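Local structure of fluvirucin B1 DH domain from module 1 (Actinomadura vulgaris, 6OBV) at residues G125-R137 / W143-S155. The protein probably catalyses the dehydration of a beta-hydroxyacyl intermediate to the alpha,beta-unsaturated product in the first module of the fluvirucin B1 polyketide synthase. Residues are numbered along the deposited sequence; the frame is centred on the assembly and turned at random.
Sequences GEDGRREVAVHAR and WTRHAAGTLTATS
An antiparallel beta hairpin pairs Arg130-Arg137 with Thr144-Thr152, and a classic beta bulge interrupts its ladder where His146 and Ala147 both face Val134. The bonds there establish it: Val134 N donates to Ala147 O at 2.9 Å, whereas Val134 O accepts from His146 N at 2.8 Å, shifting the register by one residue. Beyond the bulge, Ala136 and Thr144 exchange both backbone bonds. The His146 ring turns its edge to Ala136, with CD2 3.5 Å from Ala136 CB, and water 1 joins His146 NE2 to Ala136 O, the latter bond weak; His146 ND1 is held by Ala105 O.

At the hairpin's closed end, Arg137 lies over one face of the Trp143 indole. A chi1 of 65° sets Arg137 CG between its backbone N and carbonyl carbon, and the extended chain then runs across the rings: CG sits 3.7 Å from the six-membered centroid in a CH-pi contact, and the guanidinium, 20° from the indole plane, has CZ 3.6 Å from Trp143 NE1. Gln116 of the same chain accepts a hydrogen bond from Arg137 NE, and Glu45 of the second subunit forms a salt bridge with NH1. Alongside, Arg145 CG makes a CH-pi contact over the His135 ring, 3.8 Å from its centroid.

On the buried face, Val132 CB meets Leu151 CD1 at 3.7 Å, while Val134 and Ala147 both touch Phe82 of helix 79-92. An antiparallel sheet wrapped on a helix is characteristic of each half of the double hot-dog fold of polyketide synthase dehydratases.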
loop_
_atom_site.group_PDB
_atom_site.type_symbol
_atom_site.label_atom_id
_atom_site.label_comp_id
_atom_site.label_asym_id
_atom_site.label_seq_id
_atom_site.Cartn_x
_atom_site.Cartn_y
_atom_site.Cartn_z
ATOM N N GLY A 125 10.856 -2.395 -17.261
ATOM C CA GLY A 125 11.294 -3.457 -18.149
ATOM C C GLY A 125 12.778 -3.400 -18.450
ATOM O O GLY A 125 13.543 -2.736 -17.742
ATOM N N GLU A 126 13.213 -4.095 -19.496
ATOM C CA GLU A 126 14.582 -3.877 -19.943
ATOM C C GLU A 126 14.746 -2.493 -20.561
ATOM O O GLU A 126 15.859 -1.952 -20.556
ATOM C CB GLU A 126 15.014 -4.973 -20.927
ATOM C CG GLU A 126 14.779 -6.403 -20.429
ATOM C CD GLU A 126 15.582 -6.761 -19.173
ATOM O OE1 GLU A 126 15.158 -6.385 -18.053
ATOM O OE2 GLU A 126 16.635 -7.430 -19.306
ATOM N N ASP A 127 13.651 -1.893 -21.043
ATOM C CA ASP A 127 13.686 -0.559 -21.629
ATOM C C ASP A 127 13.854 0.549 -20.593
ATOM O O ASP A 127 14.096 1.697 -20.976
ATOM C CB ASP A 127 12.406 -0.301 -22.447
ATOM C CG ASP A 127 11.135 -0.783 -21.733
ATOM O OD1 ASP A 127 11.074 -0.709 -20.487
ATOM O OD2 ASP A 127 10.178 -1.220 -22.409
ATOM N N GLY A 128 13.744 0.248 -19.300
ATOM C CA GLY A 128 13.691 1.314 -18.317
ATOM C C GLY A 128 12.369 2.053 -18.262
ATOM O O GLY A 128 12.294 3.122 -17.643
ATOM N N ARG A 129 11.329 1.512 -18.891
ATOM C CA ARG A 129 10.003 2.102 -18.930
ATOM C C ARG A 129 9.097 1.382 -17.938
ATOM O O ARG A 129 9.205 0.167 -17.749
ATOM C CB ARG A 129 9.429 2.041 -20.355
ATOM C CG ARG A 129 10.156 2.994 -21.336
ATOM C CD ARG A 129 9.919 2.689 -22.823
ATOM N NE ARG A 129 8.557 3.027 -23.209
ATOM C CZ ARG A 129 7.606 2.115 -23.386
ATOM N NH1 ARG A 129 7.899 0.827 -23.223
ATOM N NH2 ARG A 129 6.372 2.474 -23.721
ATOM N N ARG A 130 8.233 2.152 -17.281
ATOM C CA ARG A 130 7.311 1.653 -16.264
ATOM C C ARG A 130 5.880 1.974 -16.665
ATOM O O ARG A 130 5.606 3.046 -17.226
ATOM C CB ARG A 130 7.593 2.276 -14.895
ATOM C CG ARG A 130 8.950 1.951 -14.312
ATOM C CD ARG A 130 9.065 2.551 -12.925
ATOM N NE ARG A 130 10.374 2.365 -12.287
ATOM C CZ ARG A 130 10.627 1.437 -11.372
ATOM N NH1 ARG A 130 9.679 0.572 -11.007
ATOM N NH2 ARG A 130 11.829 1.364 -10.831
ATOM N N GLU A 131 4.970 1.038 -16.387
ATOM C CA GLU A 131 3.552 1.272 -16.596
ATOM C C GLU A 131 2.978 1.910 -15.340
ATOM O O GLU A 131 3.383 1.582 -14.220
ATOM C CB GLU A 131 2.807 -0.024 -16.916
ATOM C CG GLU A 131 2.955 -0.499 -18.332
ATOM C CD GLU A 131 4.331 -1.110 -18.588
ATOM O OE1 GLU A 131 4.678 -2.127 -17.935
ATOM O OE2 GLU A 131 5.074 -0.559 -19.440
ATOM N N VAL A 132 2.058 2.849 -15.535
ATOM C CA VAL A 132 1.431 3.565 -14.435
ATOM C C VAL A 132 -0.064 3.542 -14.684
ATOM O O VAL A 132 -0.513 3.480 -15.833
ATOM C CB VAL A 132 1.964 5.009 -14.298
ATOM C CG1 VAL A 132 1.619 5.828 -15.525
ATOM C CG2 VAL A 132 1.452 5.685 -13.003
ATOM N N ALA A 133 -0.830 3.515 -13.594
ATOM C CA ALA A 133 -2.285 3.498 -13.634
ATOM C C ALA A 133 -2.784 4.257 -12.414
ATOM O O ALA A 133 -2.145 4.222 -11.365
ATOM C CB ALA A 133 -2.834 2.057 -13.656
ATOM N N VAL A 134 -3.898 4.985 -12.560
ATOM C CA VAL A 134 -4.542 5.668 -11.433
ATOM C C VAL A 134 -5.939 5.078 -11.253
ATOM O O VAL A 134 -6.739 5.071 -12.196
ATOM C CB VAL A 134 -4.625 7.194 -11.632
ATOM C CG1 VAL A 134 -5.194 7.867 -10.373
ATOM C CG2 VAL A 134 -3.259 7.798 -11.930
ATOM N N HIS A 135 -6.223 4.573 -10.051
ATOM C CA HIS A 135 -7.525 4.065 -9.639
ATOM C C HIS A 135 -8.121 4.955 -8.549
ATOM O O HIS A 135 -7.406 5.626 -7.805
ATOM C CB HIS A 135 -7.414 2.624 -9.119
ATOM C CG HIS A 135 -7.047 1.630 -10.177
ATOM N ND1 HIS A 135 -5.755 1.471 -10.636
ATOM C CD2 HIS A 135 -7.807 0.757 -10.878
ATOM C CE1 HIS A 135 -5.734 0.536 -11.564
ATOM N NE2 HIS A 135 -6.966 0.086 -11.731
ATOM N N ALA A 136 -9.446 4.940 -8.441
ATOM C CA ALA A 136 -10.103 5.741 -7.421
ATOM C C ALA A 136 -11.401 5.073 -7.020
ATOM O O ALA A 136 -11.989 4.289 -7.778
ATOM C CB ALA A 136 -10.371 7.178 -7.907
ATOM N N ARG A 137 -11.844 5.389 -5.808
ATOM C CA ARG A 137 -13.152 4.932 -5.360
ATOM C C ARG A 137 -13.593 5.783 -4.183
ATOM O O ARG A 137 -12.775 6.426 -3.514
ATOM C CB ARG A 137 -13.124 3.454 -4.968
ATOM C CG ARG A 137 -12.263 3.173 -3.772
ATOM C CD ARG A 137 -12.727 1.925 -3.064
ATOM N NE ARG A 137 -11.849 1.583 -1.948
ATOM C CZ ARG A 137 -11.725 0.358 -1.444
ATOM N NH1 ARG A 137 -12.423 -0.643 -1.961
ATOM N NH2 ARG A 137 -10.896 0.131 -0.429
ATOM N N TRP A 143 -13.114 -0.046 -7.087
ATOM C CA TRP A 143 -12.135 0.791 -7.760
ATOM C C TRP A 143 -12.458 0.921 -9.243
ATOM O O TRP A 143 -12.885 -0.037 -9.900
ATOM C CB TRP A 143 -10.731 0.208 -7.606
ATOM C CG TRP A 143 -10.193 0.166 -6.211
ATOM C CD1 TRP A 143 -10.222 -0.890 -5.361
ATOM C CD2 TRP A 143 -9.523 1.226 -5.514
ATOM N NE1 TRP A 143 -9.617 -0.558 -4.176
ATOM C CE2 TRP A 143 -9.174 0.735 -4.248
ATOM C CE3 TRP A 143 -9.188 2.537 -5.842
ATOM C CZ2 TRP A 143 -8.517 1.513 -3.301
ATOM C CZ3 TRP A 143 -8.518 3.313 -4.905
ATOM C CH2 TRP A 143 -8.193 2.795 -3.647
ATOM N N THR A 144 -12.244 2.122 -9.764
ATOM C CA THR A 144 -12.355 2.418 -11.185
ATOM C C THR A 144 -11.008 2.933 -11.652
ATOM O O THR A 144 -10.411 3.793 -10.993
ATOM C CB THR A 144 -13.441 3.461 -11.449
ATOM O OG1 THR A 144 -14.693 2.949 -10.993
ATOM C CG2 THR A 144 -13.543 3.809 -12.952
ATOM N N ARG A 145 -10.524 2.403 -12.773
ATOM C CA ARG A 145 -9.321 2.931 -13.387
ATOM C C ARG A 145 -9.652 4.180 -14.201
ATOM O O ARG A 145 -10.524 4.155 -15.066
ATOM C CB ARG A 145 -8.658 1.874 -14.273
ATOM C CG ARG A 145 -7.183 2.183 -14.519
ATOM C CD ARG A 145 -6.489 1.110 -15.315
ATOM N NE ARG A 145 -7.047 0.956 -16.650
ATOM C CZ ARG A 145 -6.501 0.196 -17.594
ATOM N NH1 ARG A 145 -5.382 -0.477 -17.346
ATOM N NH2 ARG A 145 -7.072 0.109 -18.785
ATOM N N HIS A 146 -8.961 5.281 -13.906
ATOM C CA HIS A 146 -9.236 6.553 -14.561
ATOM C C HIS A 146 -8.162 6.976 -15.546
ATOM O O HIS A 146 -8.418 7.846 -16.381
ATOM C CB HIS A 146 -9.415 7.659 -13.503
ATOM C CG HIS A 146 -10.637 7.475 -12.648
ATOM N ND1 HIS A 146 -11.910 7.689 -13.124
ATOM C CD2 HIS A 146 -10.779 7.073 -11.361
ATOM C CE1 HIS A 146 -12.785 7.439 -12.166
ATOM N NE2 HIS A 146 -12.121 7.060 -11.086
ATOM N N ALA A 147 -6.976 6.387 -15.475
ATOM C CA ALA A 147 -5.836 6.866 -16.242
ATOM C C ALA A 147 -4.832 5.730 -16.314
ATOM O O ALA A 147 -4.639 5.001 -15.335
ATOM C CB ALA A 147 -5.200 8.103 -15.592
ATOM N N ALA A 148 -4.223 5.561 -17.475
ATOM C CA ALA A 148 -3.208 4.535 -17.644
ATOM C C ALA A 148 -2.188 5.058 -18.630
ATOM O O ALA A 148 -2.550 5.715 -19.612
ATOM C CB ALA A 148 -3.798 3.218 -18.157
ATOM N N GLY A 149 -0.919 4.779 -18.365
ATOM C CA GLY A 149 0.088 5.169 -19.329
ATOM C C GLY A 149 1.461 4.604 -19.062
ATOM O O GLY A 149 1.584 3.472 -18.586
ATOM N N THR A 150 2.499 5.390 -19.367
ATOM C CA THR A 150 3.875 4.919 -19.312
ATOM C C THR A 150 4.798 6.033 -18.849
ATOM O O THR A 150 4.744 7.160 -19.362
ATOM C CB THR A 150 4.323 4.400 -20.679
ATOM O OG1 THR A 150 3.531 3.262 -21.029
ATOM C CG2 THR A 150 5.778 3.996 -20.638
ATOM N N LEU A 151 5.632 5.705 -17.873
ATOM C CA LEU A 151 6.707 6.560 -17.401
ATOM C C LEU A 151 8.032 6.082 -17.975
ATOM O O LEU A 151 8.237 4.884 -18.187
ATOM C CB LEU A 151 6.769 6.549 -15.875
ATOM C CG LEU A 151 5.502 7.060 -15.187
ATOM C CD1 LEU A 151 5.297 6.418 -13.794
ATOM C CD2 LEU A 151 5.553 8.587 -15.097
ATOM N N THR A 152 8.930 7.035 -18.230
ATOM C CA THR A 152 10.278 6.750 -18.702
ATOM C C THR A 152 11.242 7.660 -17.952
ATOM O O THR A 152 10.835 8.617 -17.291
ATOM C CB THR A 152 10.409 6.933 -20.232
ATOM O OG1 THR A 152 11.725 6.560 -20.657
ATOM C CG2 THR A 152 10.165 8.380 -20.656
ATOM N N ALA A 153 12.529 7.332 -18.016
ATOM C CA ALA A 153 13.545 8.246 -17.516
ATOM C C ALA A 153 14.104 9.138 -18.612
ATOM O O ALA A 153 14.800 10.112 -18.303
ATOM C CB ALA A 153 14.681 7.473 -16.852
ATOM N N THR A 154 13.806 8.835 -19.875
ATOM C CA THR A 154 14.321 9.607 -20.998
ATOM C C THR A 154 13.753 11.022 -20.972
ATOM O O THR A 154 12.532 11.215 -21.018
ATOM C CB THR A 154 13.975 8.922 -22.320
ATOM O OG1 THR A 154 14.034 7.500 -22.161
ATOM C CG2 THR A 154 14.965 9.333 -23.394
ATOM N N SER A 155 14.638 12.011 -20.903
ATOM C CA SER A 155 14.260 13.412 -20.965
ATOM C C SER A 155 14.474 13.953 -22.370
ATOM O O SER A 155 15.373 13.520 -23.097
ATOM C CB SER A 155 15.062 14.245 -19.964
ATOM O OG SER A 155 15.252 13.538 -18.752
HETATM O O HOH W 1 -13.856 6.395 -8.988
#